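Local coordinates for protein alpha-glucosidase (PDB 5XFM) that hydrolyses β-L-arabinopyranosides and α-galactosides as a bifunctional, calcium-binding glycoside hydrolase of family 97, at residues A[330-335]-A[359-364]; A[164-169]-A[371-376]. The protein carries 1 engineered substitution. All blocks are in the same frame, centred on the assembly; numbering follows the deposited sequence.

Contact 1: A[330-335]-A[359-364]; sequences LIDNWW and FLWYSS
Asn333 sets its CB over the Trp361 ring, 3.7 Å from the centroid of the indole's six-membered ring and only 8° off the normal, a CH-pi contact over the middle of the face. The same face also receives the backbone N of Asn333 and OD1 of Asp332, the latter 3.3 Å from Trp361 CD1. Trp361 reaches this place with CG anti to the backbone N (chi1 -170°), which swings the indole alongside the turn of residues 332-335. The backbone carbonyl of Trp361 accepts Trp335, whose NE1 donates to Trp361 O at 2.8 Å, in the carbonyl plane and on a lone pair. That bond fixes the Trp335 indole, which takes Leu360 CD1 over one face and turns its CZ2 edge toward the face of Tyr362, an offset edge-to-face pair with planes at 77°.

These side chains are set by two parallel strands. Ile331 N bonds to Phe359 O at 3.0 Å, and Trp361 N returns to Ile331 O at 3.1 Å. Leu330 and Phe359 share one face of the sheet, with Leu330 CD1 against Phe359 CB; on the other, Ile331 and Leu360 run side by side and pack on Met344 of helix 341-353. Asp332 is secured from two directions: OD1 accepts Asn333 N at 2.8 Å, while OD2 accepts Trp299 NE1 and makes a long, weak ion pair with Lys401. The Trp361 side chain comes to about 8 Å from the bound calcium ion. Strand 328-331, helix 341-353 and strand 357-363 form a beta-alpha-beta crossover, and the aromatic cluster occupies the C-terminal strand ends, the end at which TIM-barrel hydrolases carry their active sites.

Contact 2: A[164-169]-A[371-376]; sequences IGWKRT and IEQGPV
Lys167 and Ile371 bring two irregular loops together, their CA atoms 5.7 Å apart, at a tight turn in which Lys167 and Arg168 both have left-handed backbone conformations. Within this turn Arg168 N bonds to Gly165 O and Thr169 N to Trp166 O, and Lys167 is joined to the other loop by a backbone bond with Asp370.

The side-chain contact centres on the tip of Ile371. Its CD1 lies 3.6 Å from Lys167 CB and 3.7 Å from Thr169 CG2, and it also meets Trp166 obliquely, 3.9 Å from Trp166 CD1. Ile371 CG1 adds a second approach to the Thr169 methyl, where the two side chains cross at about a right angle. In Ile371, chi1 (-71°) puts CG1 anti to the carbonyl carbon, and chi2 (-63°) then turns CD1 toward the 164-169 loop. Lys167 offers only the root of its chain: chi1 (-56°) lays CG over one face of the neighbouring Trp166 ring, and the bend at chi2 leads the rest of the chain away from Ile371. Lys167 NZ remains 4.7 Å from Glu372 OE2, a separation at which opposite charges may still attract weakly without touching. At the NE1 edge of Trp166 comes the Gln373 amide, near the indole plane but with its own plane perpendicular to it.

Phe404, in the loop after strand 399-403, touches Thr169, Ile371 and Gln373, while Arg168 turns to Asn243. The Thr169 side chain is about 8 Å from the calcium ion, which is bound by Glu174 from the same loop and by Glu452 and Glu458. This is an interdomain interface: a loop of the N-terminal beta-sandwich domain rests on the loop that follows barrel strand 357-363, close to the metal site.

How the contacts relate
Contact 1 belongs to the catalytic barrel alone and is buried throughout, whereas contact 2 joins that barrel to the N-terminal domain and grades from buried Ile371 and Thr169 to exposed Trp166. The first combines strand hydrogen bonds with CH-pi and edge-to-face aromatic contacts; the second relies mainly on the apolar contacts of one isoleucine, with an indole and an amide beside it. Their centres lie about 13 Å apart, and 371-376 follows the strand of 359-364. Two probable backbone bonds couple them, Trp334 N to Gly374 O at 2.9 Å and Ser363 N to Pro375 O at 3.1 Å, while Pro375 packs on Trp335 and Tyr362. The 371-376 loop thus spans from the barrel's strand ends to the domain boundary.

Contact 1: A[330-335]-A[359-364]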
# COMPACT_ATOMS: atom_id res chain seq x y z
N LEU A 330 1.75 17.11 -12.47
CA LEU A 330 0.41 16.51 -12.44
C LEU A 330 -0.67 17.58 -12.58
O LEU A 330 -0.75 18.50 -11.77
CB LEU A 330 0.21 15.74 -11.14
CG LEU A 330 -1.24 15.34 -10.80
CD1 LEU A 330 -1.86 14.44 -11.87
CD2 LEU A 330 -1.30 14.68 -9.42
N ILE A 331 -1.49 17.46 -13.62
CA ILE A 331 -2.63 18.35 -13.80
C ILE A 331 -3.90 17.62 -13.33
O ILE A 331 -4.23 16.56 -13.86
CB ILE A 331 -2.77 18.81 -15.27
CG1 ILE A 331 -1.49 19.52 -15.72
CG2 ILE A 331 -3.99 19.71 -15.43
CD1 ILE A 331 -1.55 20.07 -17.14
N ASP A 332 -4.59 18.20 -12.35
CA ASP A 332 -5.62 17.46 -11.62
C ASP A 332 -7.01 17.67 -12.22
O ASP A 332 -7.13 18.09 -13.37
CB ASP A 332 -5.61 17.88 -10.14
CG ASP A 332 -5.87 16.70 -9.20
OD1 ASP A 332 -7.04 16.26 -9.05
OD2 ASP A 332 -4.90 16.23 -8.59
N ASN A 333 -8.06 17.36 -11.45
CA ASN A 333 -9.44 17.39 -11.95
C ASN A 333 -9.89 18.73 -12.55
O ASN A 333 -9.30 19.76 -12.26
CB ASN A 333 -10.41 17.02 -10.82
CG ASN A 333 -10.27 17.93 -9.60
OD1 ASN A 333 -9.69 19.01 -9.67
ND2 ASN A 333 -10.81 17.48 -8.48
N TRP A 334 -10.93 18.66 -13.39
CA TRP A 334 -11.56 19.77 -14.13
C TRP A 334 -10.81 20.25 -15.38
O TRP A 334 -11.30 21.14 -16.08
CB TRP A 334 -11.80 21.01 -13.24
CG TRP A 334 -12.71 20.79 -12.08
CD1 TRP A 334 -12.38 20.82 -10.76
CD2 TRP A 334 -14.11 20.48 -12.14
NE1 TRP A 334 -13.49 20.57 -9.99
CE2 TRP A 334 -14.56 20.35 -10.81
CE3 TRP A 334 -15.02 20.30 -13.19
CZ2 TRP A 334 -15.89 20.06 -10.50
CZ3 TRP A 334 -16.34 20.01 -12.87
CH2 TRP A 334 -16.76 19.89 -11.54
N TRP A 335 -9.65 19.68 -15.68
CA TRP A 335 -8.82 20.24 -16.76
C TRP A 335 -9.48 20.15 -18.14
O TRP A 335 -9.27 21.02 -18.99
CB TRP A 335 -7.44 19.57 -16.81
CG TRP A 335 -7.43 18.12 -17.22
CD1 TRP A 335 -7.36 17.03 -16.40
CD2 TRP A 335 -7.46 17.60 -18.57
NE1 TRP A 335 -7.35 15.88 -17.14
CE2 TRP A 335 -7.41 16.20 -18.47
CE3 TRP A 335 -7.52 18.19 -19.83
CZ2 TRP A 335 -7.43 15.38 -19.59
CZ3 TRP A 335 -7.55 17.37 -20.95
CH2 TRP A 335 -7.50 15.98 -20.82
N PHE A 359 1.40 14.28 -16.18
CA PHE A 359 0.40 13.28 -15.79
C PHE A 359 -0.95 13.97 -15.84
O PHE A 359 -1.07 15.12 -15.39
CB PHE A 359 0.66 12.74 -14.39
CG PHE A 359 1.63 11.60 -14.34
CD1 PHE A 359 2.94 11.78 -14.73
CD2 PHE A 359 1.24 10.37 -13.83
CE1 PHE A 359 3.85 10.74 -14.65
CE2 PHE A 359 2.15 9.32 -13.74
CZ PHE A 359 3.45 9.51 -14.16
N LEU A 360 -1.95 13.31 -16.40
CA LEU A 360 -3.29 13.89 -16.43
C LEU A 360 -4.29 13.09 -15.59
O LEU A 360 -4.25 11.85 -15.57
CB LEU A 360 -3.79 14.01 -17.87
CG LEU A 360 -2.97 14.94 -18.77
CD1 LEU A 360 -3.63 15.08 -20.14
CD2 LEU A 360 -2.80 16.30 -18.11
N TRP A 361 -5.15 13.83 -14.89
CA TRP A 361 -6.21 13.29 -14.04
C TRP A 361 -7.41 12.82 -14.86
O TRP A 361 -7.89 13.52 -15.75
CB TRP A 361 -6.67 14.35 -13.03
CG TRP A 361 -7.60 13.84 -11.94
CD1 TRP A 361 -7.24 13.45 -10.68
CD2 TRP A 361 -9.03 13.71 -12.01
NE1 TRP A 361 -8.36 13.07 -9.97
CE2 TRP A 361 -9.47 13.22 -10.76
CE3 TRP A 361 -9.98 13.95 -13.01
CZ2 TRP A 361 -10.81 12.97 -10.48
CZ3 TRP A 361 -11.31 13.69 -12.73
CH2 TRP A 361 -11.71 13.21 -11.48
N TYR A 362 -7.88 11.62 -14.55
CA TYR A 362 -9.14 11.11 -15.10
C TYR A 362 -10.00 10.51 -14.00
O TYR A 362 -9.47 9.95 -13.05
CB TYR A 362 -8.88 10.06 -16.19
CG TYR A 362 -8.46 10.62 -17.53
CD1 TYR A 362 -7.15 11.03 -17.75
CD2 TYR A 362 -9.38 10.74 -18.57
CE1 TYR A 362 -6.77 11.55 -18.98
CE2 TYR A 362 -9.00 11.26 -19.80
CZ TYR A 362 -7.70 11.66 -19.99
OH TYR A 362 -7.32 12.18 -21.21
N SER A 363 -11.32 10.61 -14.14
CA SER A 363 -12.19 9.80 -13.29
C SER A 363 -12.36 8.44 -13.95
O SER A 363 -12.55 8.35 -15.17
CB SER A 363 -13.55 10.46 -13.07
OG SER A 363 -14.31 9.72 -12.11
N SER A 364 -12.27 7.38 -13.16
CA SER A 364 -12.61 6.06 -13.65
C SER A 364 -14.10 6.00 -13.89
O SER A 364 -14.59 5.16 -14.65
CB SER A 364 -12.22 4.98 -12.63
OG SER A 364 -13.14 4.97 -11.57

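Contact 2: A[164-169]-A[371-376]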
# COMPACT_ATOMS: atom_id res chain seq x y z
N ILE A 164 -21.36 6.31 0.70
CA ILE A 164 -21.34 7.53 1.50
C ILE A 164 -20.13 8.37 1.08
O ILE A 164 -19.46 8.05 0.10
CB ILE A 164 -21.29 7.25 3.01
CG1 ILE A 164 -20.01 6.50 3.38
CG2 ILE A 164 -22.53 6.48 3.46
CD1 ILE A 164 -19.74 6.44 4.87
N GLY A 165 -19.87 9.45 1.81
CA GLY A 165 -18.75 10.31 1.50
C GLY A 165 -18.98 11.16 0.26
O GLY A 165 -20.10 11.25 -0.24
N TRP A 166 -17.92 11.78 -0.23
CA TRP A 166 -17.99 12.71 -1.35
C TRP A 166 -18.58 12.07 -2.61
O TRP A 166 -18.02 11.12 -3.16
CB TRP A 166 -16.61 13.29 -1.65
CG TRP A 166 -16.57 14.21 -2.83
CD1 TRP A 166 -15.97 13.98 -4.04
CD2 TRP A 166 -17.15 15.52 -2.91
NE1 TRP A 166 -16.14 15.07 -4.86
CE2 TRP A 166 -16.86 16.03 -4.20
CE3 TRP A 166 -17.89 16.31 -2.02
CZ2 TRP A 166 -17.29 17.30 -4.61
CZ3 TRP A 166 -18.31 17.57 -2.44
CH2 TRP A 166 -18.01 18.05 -3.72
N LYS A 167 -19.73 12.60 -3.04
CA LYS A 167 -20.44 12.14 -4.22
C LYS A 167 -20.68 10.62 -4.24
O LYS A 167 -20.65 9.99 -5.31
CB LYS A 167 -19.67 12.56 -5.48
CG LYS A 167 -19.42 14.06 -5.58
CD LYS A 167 -20.71 14.83 -5.75
CE LYS A 167 -20.46 16.32 -5.85
NZ LYS A 167 -21.73 17.09 -5.80
N ARG A 168 -20.95 10.05 -3.07
CA ARG A 168 -21.25 8.62 -2.93
C ARG A 168 -20.11 7.73 -3.44
O ARG A 168 -20.35 6.64 -3.94
CB ARG A 168 -22.55 8.28 -3.68
CG ARG A 168 -23.79 9.04 -3.20
CD ARG A 168 -25.02 8.77 -4.08
NE ARG A 168 -25.33 7.35 -4.28
CZ ARG A 168 -26.11 6.63 -3.49
NH1 ARG A 168 -26.68 7.17 -2.42
NH2 ARG A 168 -26.34 5.35 -3.77
N THR A 169 -18.87 8.20 -3.29
CA THR A 169 -17.71 7.47 -3.80
C THR A 169 -17.07 6.44 -2.85
O THR A 169 -16.13 5.76 -3.25
CB THR A 169 -16.59 8.44 -4.22
OG1 THR A 169 -16.35 9.37 -3.15
CG2 THR A 169 -17.00 9.21 -5.45
N ILE A 371 -19.96 11.70 -9.34
CA ILE A 371 -18.83 12.55 -9.66
C ILE A 371 -19.08 13.39 -10.92
O ILE A 371 -19.50 12.86 -11.95
CB ILE A 371 -17.55 11.70 -9.84
CG1 ILE A 371 -17.10 11.16 -8.48
CG2 ILE A 371 -16.44 12.51 -10.49
CD1 ILE A 371 -16.72 12.25 -7.48
N GLU A 372 -18.83 14.70 -10.83
CA GLU A 372 -18.94 15.59 -11.99
C GLU A 372 -17.57 16.02 -12.48
O GLU A 372 -17.38 16.27 -13.66
CB GLU A 372 -19.79 16.81 -11.69
CG GLU A 372 -21.29 16.50 -11.80
CD GLU A 372 -22.19 17.68 -11.47
OE1 GLU A 372 -23.03 18.03 -12.32
OE2 GLU A 372 -22.08 18.23 -10.35
N GLN A 373 -16.63 16.14 -11.55
CA GLN A 373 -15.26 16.52 -11.91
C GLN A 373 -14.63 15.66 -13.05
O GLN A 373 -14.58 14.43 -13.02
CB GLN A 373 -14.40 16.54 -10.64
CG GLN A 373 -15.02 16.08 -9.34
CD GLN A 373 -13.92 15.92 -8.32
OE1 GLN A 373 -12.99 16.75 -8.21
NE2 GLN A 373 -14.09 14.94 -7.48
N GLY A 374 -14.15 16.36 -14.08
CA GLY A 374 -13.80 15.70 -15.31
C GLY A 374 -12.31 15.65 -15.57
O GLY A 374 -11.53 16.23 -14.82
N PRO A 375 -11.91 14.95 -16.64
CA PRO A 375 -12.89 14.31 -17.53
C PRO A 375 -13.50 13.02 -16.97
O PRO A 375 -12.78 12.19 -16.41
CB PRO A 375 -12.06 14.01 -18.79
CG PRO A 375 -10.65 13.93 -18.31
CD PRO A 375 -10.53 14.83 -17.12
N VAL A 376 -14.82 12.88 -17.12
CA VAL A 376 -15.53 11.66 -16.75
C VAL A 376 -15.86 10.87 -18.01
O VAL A 376 -15.87 11.44 -19.11
CB VAL A 376 -16.85 11.96 -15.97
CG1 VAL A 376 -16.56 12.43 -14.55
CG2 VAL A 376 -17.72 12.96 -16.73